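PDB 7A9X: RNA-binding protein RMD9, mitochondrial from Saccharomyces cerevisiae S288C, which binds a dodecameric sequence element in the 3'-UTRs of mitochondrial mRNAs and takes part in their processing or stability. Local coordinates for residues D186-R189 with I190-S194; S203-F206 with Q207-K210. One frame throughout, in Å; residues are numbered along the deposited sequence.

Interaction 1: residues D186-R189 with I190-S194; sequences DCIR and IWEAS
The flat indole of W191 meets the preceding helical turn at its edge, where the carbonyl oxygen of I188 lies close to the ring plane; M215 and L219 of helix 209-223 touch the same side chain, and its NE1 is hydrogen-bonded to F206 O. With CG anti to the backbone N (chi1 174°), the ring is carried away from residues 186-189, while W191 CB stays 3.3 Å from C187 O. Two further flat groups, the R189 guanidinium and the D186 carboxylate, pair by charge alone: NH1 of R189 is a long 3.7 Å from OD2 of D186, and OD2 lies well out of the guanidinium plane. I188 and E192, one turn apart, run side by side, and I188 CG2 is 3.7 Å from E192 OE1; OE2 forms a salt bridge with K195. I190 folds back over the turn before it, its CG1 3.3 Å from D186 O. Four i to i+4 bonds define the alpha helix, from I190 N to D186 O (3.0 Å) through A193 N to R189 O (2.8 Å). The helix is amphipathic here: C187 and I190 pack on F178 of helix 168-180 in the segment assigned to the first PPR repeat, whereas charged D186, R189 and E192 lie on the more exposed side.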
loop_
_atom_site.group_PDB
_atom_site.type_symbol
_atom_site.label_atom_id
_atom_site.label_comp_id
_atom_site.label_asym_id
_atom_site.label_seq_id
_atom_site.Cartn_x
_atom_site.Cartn_y
_atom_site.Cartn_z
ATOM N N ASP A 186 -12.857 -12.871 -8.243
ATOM C CA ASP A 186 -14.223 -12.713 -7.759
ATOM C C ASP A 186 -15.003 -11.716 -8.606
ATOM O O ASP A 186 -16.221 -11.862 -8.764
ATOM C CB ASP A 186 -14.212 -12.282 -6.293
ATOM C CG ASP A 186 -13.509 -13.287 -5.398
ATOM O OD1 ASP A 186 -12.277 -13.450 -5.536
ATOM O OD2 ASP A 186 -14.186 -13.914 -4.556
ATOM N N CYS A 187 -14.323 -10.708 -9.161
ATOM C CA CYS A 187 -14.994 -9.759 -10.045
ATOM C C CYS A 187 -15.540 -10.449 -11.287
ATOM O O CYS A 187 -16.635 -10.120 -11.756
ATOM C CB CYS A 187 -14.034 -8.638 -10.445
ATOM S SG CYS A 187 -13.493 -7.576 -9.094
ATOM N N ILE A 188 -14.789 -11.405 -11.835
ATOM C CA ILE A 188 -15.239 -12.111 -13.029
ATOM C C ILE A 188 -16.414 -13.022 -12.697
ATOM O O ILE A 188 -17.373 -13.125 -13.470
ATOM C CB ILE A 188 -14.068 -12.886 -13.658
ATOM C CG1 ILE A 188 -12.901 -11.936 -13.943
ATOM C CG2 ILE A 188 -14.509 -13.581 -14.937
ATOM C CD1 ILE A 188 -11.729 -12.596 -14.638
ATOM N N ARG A 189 -16.367 -13.685 -11.538
ATOM C CA ARG A 189 -17.464 -14.560 -11.135
ATOM C C ARG A 189 -18.753 -13.770 -10.942
ATOM O O ARG A 189 -19.814 -14.159 -11.441
ATOM C CB ARG A 189 -17.101 -15.303 -9.851
ATOM C CG ARG A 189 -15.842 -16.147 -9.940
ATOM C CD ARG A 189 -15.421 -16.621 -8.558
ATOM N NE ARG A 189 -14.044 -17.105 -8.536
ATOM C CZ ARG A 189 -13.364 -17.375 -7.427
ATOM N NH1 ARG A 189 -13.931 -17.207 -6.240
ATOM N NH2 ARG A 189 -12.113 -17.809 -7.504
ATOM N N ILE A 190 -18.678 -12.654 -10.210
ATOM C CA ILE A 190 -19.865 -11.837 -9.967
ATOM C C ILE A 190 -20.429 -11.309 -11.279
ATOM O O ILE A 190 -21.647 -11.317 -11.499
ATOM C CB ILE A 190 -19.536 -10.690 -8.994
ATOM C CG1 ILE A 190 -19.200 -11.242 -7.609
ATOM C CG2 ILE A 190 -20.691 -9.700 -8.911
ATOM C CD1 ILE A 190 -18.835 -10.166 -6.603
ATOM N N TRP A 191 -19.553 -10.847 -12.174
ATOM C CA TRP A 191 -20.014 -10.276 -13.435
ATOM C C TRP A 191 -20.686 -11.334 -14.300
ATOM O O TRP A 191 -21.787 -11.119 -14.821
ATOM C CB TRP A 191 -18.841 -9.630 -14.175
ATOM C CG TRP A 191 -19.183 -9.137 -15.550
ATOM C CD1 TRP A 191 -19.959 -8.059 -15.869
ATOM C CD2 TRP A 191 -18.749 -9.700 -16.794
ATOM N NE1 TRP A 191 -20.039 -7.922 -17.236
ATOM C CE2 TRP A 191 -19.304 -8.916 -17.825
ATOM C CE3 TRP A 191 -17.946 -10.793 -17.135
ATOM C CZ2 TRP A 191 -19.083 -9.192 -19.175
ATOM C CZ3 TRP A 191 -17.727 -11.065 -18.474
ATOM C CH2 TRP A 191 -18.293 -10.268 -19.477
ATOM N N GLU A 192 -20.044 -12.493 -14.455
ATOM C CA GLU A 192 -20.605 -13.526 -15.313
ATOM C C GLU A 192 -21.797 -14.217 -14.662
ATOM O O GLU A 192 -22.658 -14.751 -15.371
ATOM C CB GLU A 192 -19.525 -14.543 -15.686
ATOM C CG GLU A 192 -19.565 -14.959 -17.149
ATOM C CD GLU A 192 -18.203 -14.902 -17.812
ATOM O OE1 GLU A 192 -17.183 -14.987 -17.095
ATOM O OE2 GLU A 192 -18.151 -14.761 -19.052
ATOM N N ALA A 193 -21.872 -14.220 -13.328
ATOM C CA ALA A 193 -23.063 -14.746 -12.675
ATOM C C ALA A 193 -24.251 -13.806 -12.827
ATOM O O ALA A 193 -25.398 -14.248 -12.699
ATOM C CB ALA A 193 -22.791 -15.013 -11.196
ATOM N N SER A 194 -24.000 -12.523 -13.098
ATOM C CA SER A 194 -25.087 -11.586 -13.343
ATOM C C SER A 194 -25.814 -11.882 -14.647
ATOM O O SER A 194 -26.949 -11.430 -14.823
ATOM C CB SER A 194 -24.555 -10.153 -13.363
ATOM O OG SER A 194 -23.664 -9.967 -14.448
#

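Interaction 2: residues S203-F206 with Q207-K210; sequences SQAF and QEPK. With nucleotides of chain B.
A type I beta turn from A205 to E208 follows helix 200-205, with E208 N bonded to A205 O at 3.2 Å and Q207 N to Q204 O at 3.1 Å. E208 doubles back across the turn: its CG stands 3.4 Å from A205 O, and the extended remainder of the chain brings OE1 to 3.7 Å from A205 CB. Q207 CG, anti to the carbonyl carbon, lies 3.5 Å from S203 O; the bend at chi2 (-61°) then brings the amide NE2 to 3.9 Å from F206 O, a packing distance. The F206 ring departs from the turn and packs on A171 and L175 of helix 168-180. E208 holds the N-cap position of helix 209-223, in whose first turn K210 starts with CG between the backbone N and the carbonyl carbon (chi1 60°) and then extends toward the RNA. There its NZ comes 3.5 Å from N7 of A3 of chain B and 3.8 Å from OP2 of the same nucleotide. Two backbone bonds and side-chain carbons resting on carbonyl oxygens thus make up the turn between the helices, while the lysine, if protonated as expected, would add favourable electrostatics toward the phosphate and base of A3 of chain B.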
loop_
_atom_site.group_PDB
_atom_site.type_symbol
_atom_site.label_atom_id
_atom_site.label_comp_id
_atom_site.label_asym_id
_atom_site.label_seq_id
_atom_site.Cartn_x
_atom_site.Cartn_y
_atom_site.Cartn_z
ATOM N N SER A 203 -29.489 -7.690 -14.635
ATOM C CA SER A 203 -28.634 -8.441 -15.548
ATOM C C SER A 203 -28.212 -7.579 -16.729
ATOM O O SER A 203 -27.073 -7.679 -17.203
ATOM C CB SER A 203 -29.358 -9.699 -16.025
ATOM O OG SER A 203 -28.480 -10.545 -16.745
ATOM N N GLN A 204 -29.113 -6.722 -17.212
ATOM C CA GLN A 204 -28.761 -5.804 -18.288
ATOM C C GLN A 204 -27.826 -4.705 -17.806
ATOM O O GLN A 204 -27.007 -4.206 -18.586
ATOM C CB GLN A 204 -30.023 -5.187 -18.887
ATOM C CG GLN A 204 -30.882 -6.167 -19.651
ATOM C CD GLN A 204 -32.289 -5.653 -19.865
ATOM O OE1 GLN A 204 -32.689 -4.646 -19.279
ATOM N NE2 GLN A 204 -33.050 -6.343 -20.705
ATOM N N ALA A 205 -27.936 -4.310 -16.536
ATOM C CA ALA A 205 -27.065 -3.263 -16.014
ATOM C C ALA A 205 -25.611 -3.712 -16.001
ATOM O O ALA A 205 -24.707 -2.921 -16.295
ATOM C CB ALA A 205 -27.515 -2.853 -14.613
ATOM N N PHE A 206 -25.364 -4.983 -15.672
ATOM C CA PHE A 206 -24.006 -5.514 -15.662
ATOM C C PHE A 206 -23.424 -5.685 -17.060
ATOM O O PHE A 206 -22.227 -5.968 -17.181
ATOM C CB PHE A 206 -23.964 -6.854 -14.926
ATOM C CG PHE A 206 -23.841 -6.728 -13.430
ATOM C CD1 PHE A 206 -24.962 -6.516 -12.643
ATOM C CD2 PHE A 206 -22.605 -6.840 -12.811
ATOM C CE1 PHE A 206 -24.851 -6.406 -11.267
ATOM C CE2 PHE A 206 -22.486 -6.730 -11.436
ATOM C CZ PHE A 206 -23.610 -6.513 -10.662
ATOM N N GLN A 207 -24.229 -5.525 -18.109
ATOM C CA GLN A 207 -23.757 -5.614 -19.483
ATOM C C GLN A 207 -23.643 -4.252 -20.151
ATOM O O GLN A 207 -23.328 -4.182 -21.344
ATOM C CB GLN A 207 -24.676 -6.525 -20.298
ATOM C CG GLN A 207 -24.744 -7.947 -19.769
ATOM C CD GLN A 207 -23.391 -8.631 -19.778
ATOM O OE1 GLN A 207 -22.579 -8.415 -20.679
ATOM N NE2 GLN A 207 -23.139 -9.458 -18.769
ATOM N N GLU A 208 -23.893 -3.174 -19.413
ATOM C CA GLU A 208 -23.774 -1.836 -19.965
ATOM C C GLU A 208 -22.321 -1.537 -20.338
ATOM O O GLU A 208 -21.394 -2.115 -19.762
ATOM C CB GLU A 208 -24.286 -0.805 -18.963
ATOM C CG GLU A 208 -25.788 -0.878 -18.722
ATOM C CD GLU A 208 -26.271 0.140 -17.709
ATOM O OE1 GLU A 208 -27.342 -0.087 -17.106
ATOM O OE2 GLU A 208 -25.580 1.164 -17.514
ATOM N N PRO A 209 -22.100 -0.637 -21.304
ATOM C CA PRO A 209 -20.726 -0.391 -21.782
ATOM C C PRO A 209 -19.740 0.004 -20.695
ATOM O O PRO A 209 -18.578 -0.422 -20.747
ATOM C CB PRO A 209 -20.918 0.737 -22.806
ATOM C CG PRO A 209 -22.305 0.547 -23.309
ATOM C CD PRO A 209 -23.105 0.049 -22.136
ATOM N N LYS A 210 -20.156 0.807 -19.713
ATOM C CA LYS A 210 -19.206 1.233 -18.691
ATOM C C LYS A 210 -18.816 0.083 -17.773
ATOM O O LYS A 210 -17.713 0.086 -17.215
ATOM C CB LYS A 210 -19.769 2.401 -17.882
ATOM C CG LYS A 210 -21.065 2.122 -17.140
ATOM C CD LYS A 210 -21.456 3.344 -16.325
ATOM C CE LYS A 210 -22.867 3.245 -15.782
ATOM N NZ LYS A 210 -23.255 4.504 -15.084
ATOM P P A B 3 -20.419 8.662 -16.054
ATOM O OP1 A B 3 -18.966 8.888 -16.266
ATOM O OP2 A B 3 -21.000 7.316 -16.293
ATOM O "O5'" A B 3 -20.758 9.076 -14.556
ATOM C "C5'" A B 3 -20.342 10.325 -14.031
ATOM C "C4'" A B 3 -20.981 10.588 -12.693
ATOM O "O4'" A B 3 -22.420 10.657 -12.849
ATOM C "C3'" A B 3 -20.769 9.511 -11.639
ATOM O "O3'" A B 3 -19.518 9.639 -10.982
ATOM C "C2'" A B 3 -21.971 9.698 -10.721
ATOM O "O2'" A B 3 -21.756 10.778 -9.823
ATOM C "C1'" A B 3 -23.058 10.107 -11.717
ATOM N N9 A B 3 -23.879 8.963 -12.155
ATOM C C8 A B 3 -23.664 8.132 -13.227
ATOM N N7 A B 3 -24.574 7.199 -13.365
ATOM C C5 A B 3 -25.448 7.431 -12.312
ATOM C C6 A B 3 -26.627 6.784 -11.900
ATOM N N6 A B 3 -27.149 5.727 -12.524
ATOM N N1 A B 3 -27.260 7.266 -10.807
ATOM C C2 A B 3 -26.738 8.326 -10.178
ATOM N N3 A B 3 -25.638 9.019 -10.469
ATOM C C4 A B 3 -25.033 8.514 -11.558
#

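In the fold
Interactions 1 and 2 follow each other in the chain, with centres 12 Å apart, and are joined directly: W191 NE1 is 2.9 Å from F206 O and S194 O is 2.6 Å from S203 OG, both probable hydrogen bonds. Each is partly buried. The first lies largely on helix 184-193, in the segment assigned to PPR1, combining a buried hydrophobic face with a charged outer one; the second is a connector leading into PPR2, where the backbone bonds span three residues rather than four. Both lean on helix 168-180, through C187 and I190 in interaction 1 and F206 and K210 in interaction 2. Their relation to RNA differs: the nearest atom of interaction 1 is about 11 Å from the RNA, whereas K210 of interaction 2 approaches A3 of chain B.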